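PDB 4AT2: 3-ketosteroid-delta4-5alpha-dehydrogenase from Rhodococcus jostii, which probably uses bound FAD to dehydrogenate 5-alpha-3-ketosteroids, introducing the delta4 double bond during bacterial steroid breakdown. Local coordinates for residues G323-G328 with R332-D337; F356-E361 with S393-P398; A47-A52 with V217-D222. One frame throughout, in Å; residues are numbered along the deposited sequence. Where two conformers were deposited one is given.

Contact 1 (G323-G328 with R332-D337); sequences GILVNG and RYVPED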
loop_
_atom_site.group_PDB
_atom_site.type_symbol
_atom_site.label_atom_id
_atom_site.label_comp_id
_atom_site.label_asym_id
_atom_site.label_seq_id
_atom_site.Cartn_x
_atom_site.Cartn_y
_atom_site.Cartn_z
ATOM N N GLY A 323 28.184 -9.473 -8.583
ATOM C CA GLY A 323 27.878 -8.812 -9.847
ATOM C C GLY A 323 27.182 -7.483 -9.625
ATOM O O GLY A 323 27.206 -6.925 -8.515
ATOM N N ILE A 324 26.550 -6.972 -10.679
ATOM C CA ILE A 324 25.640 -5.842 -10.524
ATOM C C ILE A 324 24.245 -6.211 -10.993
ATOM O O ILE A 324 24.071 -6.896 -12.012
ATOM C CB ILE A 324 26.135 -4.566 -11.234
ATOM C CG1 ILE A 324 26.354 -4.797 -12.740
ATOM C CG2 ILE A 324 27.430 -4.104 -10.582
ATOM C CD1 ILE A 324 26.492 -3.504 -13.526
ATOM N N LEU A 325 23.252 -5.769 -10.228
ATOM C CA LEU A 325 21.868 -5.932 -10.646
ATOM C C LEU A 325 21.461 -4.748 -11.502
ATOM O O LEU A 325 21.707 -3.604 -11.141
ATOM C CB LEU A 325 20.939 -6.026 -9.431
ATOM C CG LEU A 325 20.987 -7.354 -8.682
ATOM C CD1 LEU A 325 20.281 -7.208 -7.344
ATOM C CD2 LEU A 325 20.402 -8.506 -9.504
ATOM N N VAL A 326 20.861 -5.028 -12.651
ATOM C CA VAL A 326 20.307 -3.958 -13.467
ATOM C C VAL A 326 18.827 -4.190 -13.698
ATOM O O VAL A 326 18.367 -5.328 -13.697
ATOM C CB VAL A 326 21.065 -3.752 -14.806
ATOM C CG1 VAL A 326 22.515 -3.353 -14.527
ATOM C CG2 VAL A 326 20.959 -4.975 -15.718
ATOM N N ASN A 327 18.076 -3.103 -13.866
ATOM C CA ASN A 327 16.657 -3.211 -14.171
ATOM C C ASN A 327 16.412 -3.432 -15.674
ATOM O O ASN A 327 17.352 -3.704 -16.432
ATOM C CB ASN A 327 15.925 -1.979 -13.614
ATOM C CG ASN A 327 16.352 -0.685 -14.282
ATOM O OD1 ASN A 327 16.986 -0.682 -15.343
ATOM N ND2 ASN A 327 15.985 0.436 -13.665
ATOM N N GLY A 328 15.156 -3.324 -16.105
ATOM C CA GLY A 328 14.810 -3.538 -17.506
ATOM C C GLY A 328 15.363 -2.487 -18.455
ATOM O O GLY A 328 15.370 -2.690 -19.677
ATOM N N ARG A 332 21.569 0.215 -12.758
ATOM C CA ARG A 332 21.655 -0.240 -11.363
ATOM C C ARG A 332 20.635 0.485 -10.483
ATOM O O ARG A 332 20.291 1.645 -10.748
ATOM C CB ARG A 332 23.071 -0.052 -10.811
ATOM C CG ARG A 332 24.068 -1.030 -11.393
ATOM C CD ARG A 332 25.431 -0.883 -10.731
ATOM N NE ARG A 332 25.449 -1.323 -9.323
ATOM C CZ ARG A 332 25.913 -0.594 -8.303
ATOM N NH1 ARG A 332 26.333 0.655 -8.494
ATOM N NH2 ARG A 332 25.917 -1.100 -7.068
ATOM N N TYR A 333 20.169 -0.184 -9.430
ATOM C CA TYR A 333 19.118 0.407 -8.570
ATOM C C TYR A 333 19.210 0.047 -7.088
ATOM O O TYR A 333 18.501 0.638 -6.271
ATOM C CB TYR A 333 17.725 0.014 -9.104
ATOM C CG TYR A 333 17.484 -1.485 -9.087
ATOM C CD1 TYR A 333 17.879 -2.279 -10.173
ATOM C CD2 TYR A 333 16.845 -2.107 -8.004
ATOM C CE1 TYR A 333 17.676 -3.650 -10.176
ATOM C CE2 TYR A 333 16.629 -3.489 -7.997
ATOM C CZ TYR A 333 17.038 -4.247 -9.089
ATOM O OH TYR A 333 16.859 -5.612 -9.113
ATOM N N VAL A 334 20.059 -0.925 -6.737
ATOM C CA VAL A 334 20.182 -1.363 -5.334
ATOM C C VAL A 334 21.626 -1.835 -5.067
ATOM O O VAL A 334 22.213 -2.482 -5.922
ATOM C CB VAL A 334 19.148 -2.476 -5.007
ATOM C CG1 VAL A 334 19.392 -3.750 -5.834
ATOM C CG2 VAL A 334 19.091 -2.777 -3.510
ATOM N N PRO A 335 22.209 -1.500 -3.894
ATOM C CA PRO A 335 23.529 -2.088 -3.635
ATOM C C PRO A 335 23.398 -3.607 -3.478
ATOM O O PRO A 335 22.488 -4.093 -2.792
ATOM C CB PRO A 335 23.955 -1.431 -2.315
ATOM C CG PRO A 335 22.636 -1.096 -1.645
ATOM C CD PRO A 335 21.776 -0.626 -2.784
ATOM N N GLU A 336 24.296 -4.342 -4.132
ATOM C CA GLU A 336 24.140 -5.795 -4.248
ATOM C C GLU A 336 24.514 -6.547 -2.974
ATOM O O GLU A 336 24.368 -7.775 -2.917
ATOM C CB GLU A 336 24.889 -6.334 -5.486
ATOM C CG GLU A 336 24.323 -5.852 -6.831
ATOM C CD GLU A 336 24.792 -4.457 -7.245
ATOM O OE1 GLU A 336 25.671 -3.872 -6.563
ATOM O OE2 GLU A 336 24.284 -3.927 -8.263
ATOM N N ASP A 337 24.974 -5.809 -1.954
ATOM C CA ASP A 337 25.319 -6.408 -0.665
ATOM C C ASP A 337 24.281 -6.156 0.423
ATOM O O ASP A 337 24.482 -6.549 1.568
ATOM C CB ASP A 337 26.724 -5.977 -0.207
ATOM C CG ASP A 337 26.857 -4.471 -0.018
ATOM O OD1 ASP A 337 25.963 -3.711 -0.462
ATOM O OD2 ASP A 337 27.866 -4.058 0.593
HETATM O O HOH W 1 21.691 -2.483 -8.677
#
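Bent at its second torsion (chi2 82°), Glu336 folds back from the loop to the strand and takes the backbone N-H of Leu325 on OE2 (Leu325 N to Glu336 OE2, 2.9 Å). The donor arrives on the anti side of that oxygen, 23° out of the carboxylate plane. On its syn side OE2 also accepts from NE of Arg332, and Arg332 NH2 lies 2.8 Å from Glu336 OE1, a side-on salt bridge with one nitrogen to each oxygen. Lys423 also pairs with OE1, and Asp418 with Arg332 NH2.

A water between strand and loop lies 2.7 Å from Leu325 O and accepts from Tyr333 N, with Val334 O also in hydrogen-bonding range. Arg332 CA approaches Leu325 O in a CA-H...O contact.

Apolar packing surrounds these bonds. Leu325 CD1 lies alongside Val334 CG1 at 3.9 Å, and Leu325 CB meets Tyr333 CE1 at 4.1 Å. The tyrosine turns its edge to the carbonyl carbon of Val326, while its hydroxyl bonds Thr347. Ile324 CG2 sits 3.6 Å from Arg332 NE, the side chains crossing at about a right angle.

Gripped by guanidinium, lysine and backbone amide, the buried Glu336 carboxylate is probably ionised and fixed in its rotation.

Contact 2 (F356-E361 with S393-P398); sequences FLIIDE and SDMGLP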
loop_
_atom_site.group_PDB
_atom_site.type_symbol
_atom_site.label_atom_id
_atom_site.label_comp_id
_atom_site.label_asym_id
_atom_site.label_seq_id
_atom_site.Cartn_x
_atom_site.Cartn_y
_atom_site.Cartn_z
ATOM N N PHE A 356 18.217 -8.182 -13.875
ATOM C CA PHE A 356 19.221 -9.075 -14.431
ATOM C C PHE A 356 20.462 -8.940 -13.591
ATOM O O PHE A 356 20.774 -7.836 -13.134
ATOM C CB PHE A 356 19.587 -8.669 -15.868
ATOM C CG PHE A 356 18.416 -8.566 -16.799
ATOM C CD1 PHE A 356 17.950 -9.687 -17.476
ATOM C CD2 PHE A 356 17.788 -7.342 -17.009
ATOM C CE1 PHE A 356 16.874 -9.587 -18.345
ATOM C CE2 PHE A 356 16.707 -7.236 -17.878
ATOM C CZ PHE A 356 16.260 -8.363 -18.557
ATOM N N LEU A 357 21.177 -10.045 -13.385
ATOM C CA LEU A 357 22.490 -9.976 -12.744
ATOM C C LEU A 357 23.566 -10.024 -13.817
ATOM O O LEU A 357 23.669 -10.999 -14.573
ATOM C CB LEU A 357 22.696 -11.108 -11.704
ATOM C CG LEU A 357 24.033 -10.996 -10.946
ATOM C CD1 LEU A 357 24.001 -9.824 -9.965
ATOM C CD2 LEU A 357 24.386 -12.292 -10.220
ATOM N N ILE A 358 24.357 -8.954 -13.877
ATOM C CA ILE A 358 25.486 -8.862 -14.807
ATOM C C ILE A 358 26.729 -9.242 -14.007
ATOM O O ILE A 358 27.011 -8.644 -12.962
ATOM C CB ILE A 358 25.643 -7.439 -15.390
ATOM C CG1 ILE A 358 24.286 -6.883 -15.874
ATOM C CG2 ILE A 358 26.710 -7.440 -16.485
ATOM C CD1 ILE A 358 23.628 -7.705 -16.977
ATOM N N ILE A 359 27.444 -10.259 -14.472
ATOM C CA ILE A 359 28.544 -10.813 -13.684
ATOM C C ILE A 359 29.594 -11.410 -14.604
ATOM O O ILE A 359 29.246 -12.075 -15.602
ATOM C CB ILE A 359 27.994 -11.853 -12.663
ATOM C CG1 ILE A 359 29.097 -12.341 -11.704
ATOM C CG2 ILE A 359 27.250 -12.990 -13.377
ATOM C CD1 ILE A 359 28.565 -13.058 -10.467
ATOM N N ASP A 360 30.872 -11.155 -14.313
ATOM C CA ASP A 360 31.910 -11.753 -15.145
ATOM C C ASP A 360 32.093 -13.224 -14.789
ATOM O O ASP A 360 31.678 -13.688 -13.719
ATOM C CB ASP A 360 33.225 -10.941 -15.205
ATOM C CG ASP A 360 33.942 -10.827 -13.870
ATOM O OD1 ASP A 360 34.072 -11.821 -13.142
ATOM O OD2 ASP A 360 34.435 -9.724 -13.580
ATOM N N GLU A 361 32.663 -13.971 -15.723
ATOM C CA GLU A 361 32.729 -15.417 -15.589
ATOM C C GLU A 361 33.496 -15.833 -14.331
ATOM O O GLU A 361 33.041 -16.704 -13.593
ATOM C CB GLU A 361 33.328 -15.996 -16.873
ATOM C CG GLU A 361 33.872 -17.410 -16.853
ATOM C CD GLU A 361 34.398 -17.765 -18.233
ATOM O OE1 GLU A 361 33.566 -17.924 -19.156
ATOM O OE2 GLU A 361 35.631 -17.811 -18.417
ATOM N N SER A 393 23.183 -6.375 -26.607
ATOM C CA SER A 393 22.371 -6.732 -27.766
ATOM C C SER A 393 21.630 -8.051 -27.533
ATOM O O SER A 393 20.423 -8.153 -27.792
ATOM C CB SER A 393 23.233 -6.811 -29.022
ATOM O OG SER A 393 22.439 -7.173 -30.137
ATOM N N ASP A 394 22.355 -9.042 -27.011
ATOM C CA ASP A 394 21.790 -10.366 -26.697
ATOM C C ASP A 394 20.556 -10.256 -25.806
ATOM O O ASP A 394 19.578 -10.980 -25.982
ATOM C CB ASP A 394 22.826 -11.251 -25.980
ATOM C CG ASP A 394 24.003 -11.661 -26.870
ATOM O OD1 ASP A 394 23.947 -11.514 -28.114
ATOM O OD2 ASP A 394 25.002 -12.164 -26.306
ATOM N N MET A 395 20.615 -9.345 -24.838
ATOM C CA MET A 395 19.553 -9.155 -23.862
ATOM C C MET A 395 18.403 -8.308 -24.404
ATOM O O MET A 395 17.394 -8.141 -23.718
ATOM C CB MET A 395 20.112 -8.476 -22.612
ATOM C CG MET A 395 21.074 -9.339 -21.817
ATOM S SD MET A 395 21.893 -8.369 -20.545
ATOM C CE MET A 395 20.539 -8.169 -19.391
ATOM N N GLY A 396 18.583 -7.757 -25.603
ATOM C CA GLY A 396 17.568 -6.903 -26.234
ATOM C C GLY A 396 17.494 -5.496 -25.658
ATOM O O GLY A 396 16.475 -4.802 -25.815
ATOM N N LEU A 397 18.559 -5.069 -24.984
ATOM C CA LEU A 397 18.622 -3.701 -24.456
ATOM C C LEU A 397 19.074 -2.732 -25.548
ATOM O O LEU A 397 19.857 -3.099 -26.418
ATOM C CB LEU A 397 19.574 -3.640 -23.248
ATOM C CG LEU A 397 19.124 -4.364 -21.972
ATOM C CD1 LEU A 397 20.241 -4.442 -20.922
ATOM C CD2 LEU A 397 17.895 -3.695 -21.374
ATOM N N PRO A 398 18.596 -1.467 -25.499
ATOM C CA PRO A 398 19.012 -0.472 -26.500
ATOM C C PRO A 398 20.516 -0.206 -26.465
ATOM O O PRO A 398 21.121 -0.273 -25.385
ATOM C CB PRO A 398 18.233 0.790 -26.090
ATOM C CG PRO A 398 17.102 0.295 -25.255
ATOM C CD PRO A 398 17.631 -0.915 -24.535
#
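The methyl end of Met395 lies over one face of the Phe356 ring, where CE stands 3.4 Å above the ring plane, displaced toward the rim. CE comes closest to the root of the ring, 3.4 Å from Phe356 CG, and its line to the centroid leans 23° from the ring normal, a CH-pi contact. The sulfur stands farther back over the same ring, with Met395 SD 5.4 Å from the centroid of Phe356, so the pair is also a Met-aromatic contact in which the methyl does the touching. A bend at the last torsion of Met395 (chi3 73°) turns CE out of the line of an otherwise extended chain. The second wall is Ile358, whose CD1 lies 3.9 Å from Met395 CE and 4.0 Å from Met395 SD, the side chains crossing at a slant. Trimming Phe356 to an alanine would probably open a gap on one side of Met395 CE and leave the methyl less fixed in its rotation.

Away from this buried knot the segments diverge. Leu397 has its CB directed at the strand, but its CD2 stays 5.1 Å from Phe356 CE2, while Ser393, Asp394 and Gly396 are exposed. At the other end, Asp360 caps the helix that follows the strand and accepts from Gly432 N.

Gly396, with positive phi (76°), ends helix 388-394 in a Schellman motif. The arrangement is thus a helix terminus whose methionine packs onto a face of an antiparallel sheet, in which strand 356-360 runs between strands 324-326 and 435-439.

Contact 3 (A47-A52 with V217-D222); sequences AGYGIA and VRAEYD. With FAD (flavin-adenine dinucleotide), chain D.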
loop_
_atom_site.group_PDB
_atom_site.type_symbol
_atom_site.label_atom_id
_atom_site.label_comp_id
_atom_site.label_asym_id
_atom_site.label_seq_id
_atom_site.Cartn_x
_atom_site.Cartn_y
_atom_site.Cartn_z
ATOM N N ALA A 47 -6.469 -19.045 19.809
ATOM C CA ALA A 47 -6.757 -19.561 18.473
ATOM C C ALA A 47 -5.475 -19.595 17.638
ATOM O O ALA A 47 -4.942 -18.542 17.265
ATOM C CB ALA A 47 -7.827 -18.713 17.800
ATOM N N GLY A 48 -4.976 -20.796 17.357
ATOM C CA GLY A 48 -3.762 -20.948 16.544
ATOM C C GLY A 48 -2.549 -21.359 17.358
ATOM O O GLY A 48 -2.161 -20.666 18.304
ATOM N N TYR A 49 -1.946 -22.489 16.996
ATOM C CA TYR A 49 -0.828 -23.043 17.757
ATOM C C TYR A 49 0.502 -22.882 17.010
ATOM O O TYR A 49 1.220 -23.863 16.761
ATOM C CB TYR A 49 -1.098 -24.520 18.064
ATOM C CG TYR A 49 -0.444 -25.069 19.315
ATOM C CD1 TYR A 49 0.644 -24.421 19.920
ATOM C CD2 TYR A 49 -0.891 -26.266 19.875
ATOM C CE1 TYR A 49 1.241 -24.936 21.058
ATOM C CE2 TYR A 49 -0.298 -26.788 21.012
ATOM C CZ TYR A 49 0.767 -26.123 21.595
ATOM O OH TYR A 49 1.364 -26.641 22.721
ATOM N N GLY A 50 0.809 -21.643 16.644
ATOM C CA GLY A 50 2.107 -21.293 16.059
ATOM C C GLY A 50 2.895 -20.497 17.079
ATOM O O GLY A 50 2.686 -20.649 18.278
ATOM N N ILE A 51 3.790 -19.627 16.619
ATOM C CA ILE A 51 4.678 -18.928 17.556
ATOM C C ILE A 51 3.939 -17.991 18.508
ATOM O O ILE A 51 4.205 -17.990 19.714
ATOM C CB ILE A 51 5.853 -18.187 16.848
ATOM C CG1 ILE A 51 6.809 -17.588 17.884
ATOM C CG2 ILE A 51 5.358 -17.090 15.916
ATOM C CD1 ILE A 51 7.392 -18.641 18.816
ATOM N N ALA A 52 3.008 -17.203 17.969
ATOM C CA ALA A 52 2.276 -16.241 18.780
ATOM C C ALA A 52 1.427 -16.984 19.799
ATOM O O ALA A 52 1.380 -16.610 20.969
ATOM C CB ALA A 52 1.397 -15.370 17.908
ATOM N N VAL A 217 -0.915 -26.407 29.731
ATOM C CA VAL A 217 -1.679 -25.863 28.604
ATOM C C VAL A 217 -2.383 -27.013 27.874
ATOM O O VAL A 217 -1.774 -28.049 27.614
ATOM C CB VAL A 217 -0.782 -25.079 27.623
ATOM C CG1 VAL A 217 -1.548 -24.722 26.354
ATOM C CG2 VAL A 217 -0.261 -23.815 28.300
ATOM N N ARG A 218 -3.671 -26.829 27.595
ATOM C CA ARG A 218 -4.494 -27.822 26.897
ATOM C C ARG A 218 -4.562 -27.463 25.416
ATOM O O ARG A 218 -4.501 -26.281 25.064
ATOM C CB ARG A 218 -5.905 -27.813 27.489
ATOM C CG ARG A 218 -5.956 -27.993 29.005
ATOM C CD ARG A 218 -7.196 -27.334 29.607
ATOM N NE ARG A 218 -8.392 -27.779 28.910
ATOM C CZ ARG A 218 -9.568 -27.158 28.916
ATOM N NH1 ARG A 218 -9.753 -26.021 29.581
ATOM N NH2 ARG A 218 -10.562 -27.685 28.224
ATOM N N ALA A 219 -4.676 -28.475 24.551
ATOM C CA ALA A 219 -4.817 -28.246 23.107
ATOM C C ALA A 219 -5.922 -29.110 22.496
ATOM O O ALA A 219 -6.058 -30.291 22.834
ATOM C CB ALA A 219 -3.492 -28.479 22.386
ATOM N N GLU A 220 -6.708 -28.509 21.607
ATOM C CA GLU A 220 -7.696 -29.233 20.810
ATOM C C GLU A 220 -7.397 -29.008 19.336
ATOM O O GLU A 220 -7.148 -27.874 18.917
ATOM C CB GLU A 220 -9.125 -28.778 21.139
ATOM C CG GLU A 220 -9.694 -29.328 22.444
ATOM C CD GLU A 220 -9.931 -30.835 22.410
ATOM O OE1 GLU A 220 -10.234 -31.388 21.335
ATOM O OE2 GLU A 220 -9.819 -31.469 23.478
ATOM N N TYR A 221 -7.418 -30.090 18.560
ATOM C CA TYR A 221 -7.033 -30.055 17.144
ATOM C C TYR A 221 -8.249 -30.186 16.228
ATOM O O TYR A 221 -9.363 -30.403 16.704
ATOM C CB TYR A 221 -5.966 -31.129 16.866
ATOM C CG TYR A 221 -4.668 -30.813 17.575
ATOM C CD1 TYR A 221 -3.797 -29.847 17.066
ATOM C CD2 TYR A 221 -4.333 -31.439 18.778
ATOM C CE1 TYR A 221 -2.621 -29.528 17.721
ATOM C CE2 TYR A 221 -3.152 -31.127 19.435
ATOM C CZ TYR A 221 -2.307 -30.165 18.908
ATOM O OH TYR A 221 -1.124 -29.840 19.544
ATOM N N ASP A 222 -8.033 -30.027 14.924
ATOM C CA ASP A 222 -9.115 -29.915 13.943
ATOM C C ASP A 222 -10.123 -28.823 14.309
ATOM O O ASP A 222 -11.300 -28.909 13.953
ATOM C CB ASP A 222 -9.839 -31.256 13.739
ATOM C CG ASP A 222 -10.595 -31.312 12.421
ATOM O OD1 ASP A 222 -10.050 -30.835 11.406
ATOM O OD2 ASP A 222 -11.736 -31.827 12.393
HETATM P PA FAD D . 1.702 -19.656 12.395
HETATM O O1A FAD D . 3.013 -20.010 12.980
HETATM O O2A FAD D . 1.404 -20.074 11.017
HETATM O O5B FAD D . 0.562 -20.229 13.364
HETATM C C5B FAD D . -0.823 -19.996 13.089
HETATM C C4B FAD D . -1.614 -21.262 13.460
HETATM O O4B FAD D . -3.003 -20.894 13.316
HETATM C C3B FAD D . -1.339 -22.375 12.441
HETATM O O3B FAD D . -0.968 -23.585 13.147
HETATM C C2B FAD D . -2.665 -22.522 11.688
HETATM O O2B FAD D . -2.888 -23.905 11.305
HETATM C C1B FAD D . -3.676 -22.056 12.735
HETATM N N9A FAD D . -4.954 -21.573 12.168
HETATM C C8A FAD D . -5.173 -20.935 11.012
HETATM N N7A FAD D . -6.477 -20.682 10.918
HETATM C C5A FAD D . -7.080 -21.153 12.027
HETATM C C6A FAD D . -8.363 -21.178 12.465
HETATM N N6A FAD D . -9.316 -20.631 11.710
HETATM N N1A FAD D . -8.700 -21.734 13.641
HETATM C C2A FAD D . -7.723 -22.295 14.451
HETATM N N3A FAD D . -6.409 -22.269 13.992
HETATM C C4A FAD D . -6.126 -21.700 12.791
HETATM N N1 FAD D . 9.801 -15.248 9.706
HETATM C C2 FAD D . 10.810 -14.944 10.601
HETATM O O2 FAD D . 10.642 -14.037 11.405
HETATM N N3 FAD D . 12.009 -15.671 10.587
HETATM C C4 FAD D . 12.209 -16.681 9.644
HETATM O O4 FAD D . 13.283 -17.289 9.652
HETATM C C4X FAD D . 11.189 -16.983 8.734
HETATM N N5 FAD D . 11.357 -17.942 7.791
HETATM C C5X FAD D . 10.461 -18.051 6.790
HETATM C C6 FAD D . 10.743 -18.850 5.677
HETATM C C7 FAD D . 9.815 -18.984 4.641
HETATM C C7M FAD D . 10.153 -19.803 3.545
HETATM C C8 FAD D . 8.585 -18.297 4.709
HETATM C C8M FAD D . 7.600 -18.393 3.704
HETATM C C9 FAD D . 8.303 -17.510 5.828
HETATM C C9A FAD D . 9.245 -17.364 6.858
HETATM N N10 FAD D . 8.991 -16.574 7.930
HETATM C C10 FAD D . 9.991 -16.269 8.769
HETATM C "C1'" FAD D . 7.627 -16.088 8.265
HETATM C "C2'" FAD D . 7.090 -16.850 9.486
HETATM O "O2'" FAD D . 7.226 -18.241 9.185
HETATM C "C3'" FAD D . 5.612 -16.516 9.742
HETATM O "O3'" FAD D . 5.307 -15.146 9.427
HETATM C "C4'" FAD D . 5.266 -16.801 11.213
HETATM O "O4'" FAD D . 5.584 -18.173 11.490
HETATM C "C5'" FAD D . 3.777 -16.562 11.474
HETATM O "O5'" FAD D . 3.525 -16.761 12.878
HETATM P P FAD D . 2.010 -16.904 13.413
HETATM O O1P FAD D . 1.232 -15.709 13.071
HETATM O O2P FAD D . 2.084 -17.375 14.836
HETATM O O3P FAD D . 1.414 -18.045 12.412
#
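Tyr49 extends from the glycine-rich turn toward residues 217-222 and meets Ala219 of strand 218-220 and Tyr221 just after it. From CB, directed at the strand, the side chain leaves with CG anti to the backbone N (chi1 -152°), which carries the ring away from the FAD. At the next position, CD2 lies 3.6 Å from Tyr221 OH. One atom farther along the same edge, CE2 makes the closest approach, 3.5 Å to Tyr221 OH, and packs 3.9 Å from Ala219 CB. The tip, Tyr49 OH, comes no nearer to residues 217-222 than 5.0 Å, at Val217 CG1, so the CD2-CE2 edge makes the contact. The two tyrosine side chains cross obliquely. Trp76 also meets the Tyr49 ring.

The backbone beneath this side chain serves the cofactor. Gly48 CA and Gly50 CA each come within 3.3 Å of the FAD, at O4B and O5B respectively; a side chain at either glycine would run into those oxygens. Ala52 N donates to FAD O2P almost straight (3.3 Å, 173°), and Gly50 stands at the N-cap of helix 51-62.

A parallel strand, a glycine-rich turn and a helix starting at the pyrophosphate make up the dinucleotide-binding motif of a Rossmann-type fold, consistent with a GxGxxG pattern at Gly48 and Gly50. Tyr49 ties that turn to strand 218-220, an edge strand of the parallel sheet within this chain.

From the N terminus, contact 3 opens first: residues 47-52 wait through 164 intervening residues for 217-222, closing a long loop across the parallel sheet of the FAD-binding region. Contact 1 follows, a short loop, with three residues between its segments. Contact 2 then closes a 31-residue excursion from strand 356-360 to the end of helix 388-394. The three are in series, none nested or crossed. Contacts 1 and 2 share an antiparallel sheet, where strands 324-326 and 356-360 are neighbours, with Ile324 O 2.8 Å from Ile358 N. Contact 3 lies on the opposite side of the chain's centre, its centre 43 Å from that of contact 1.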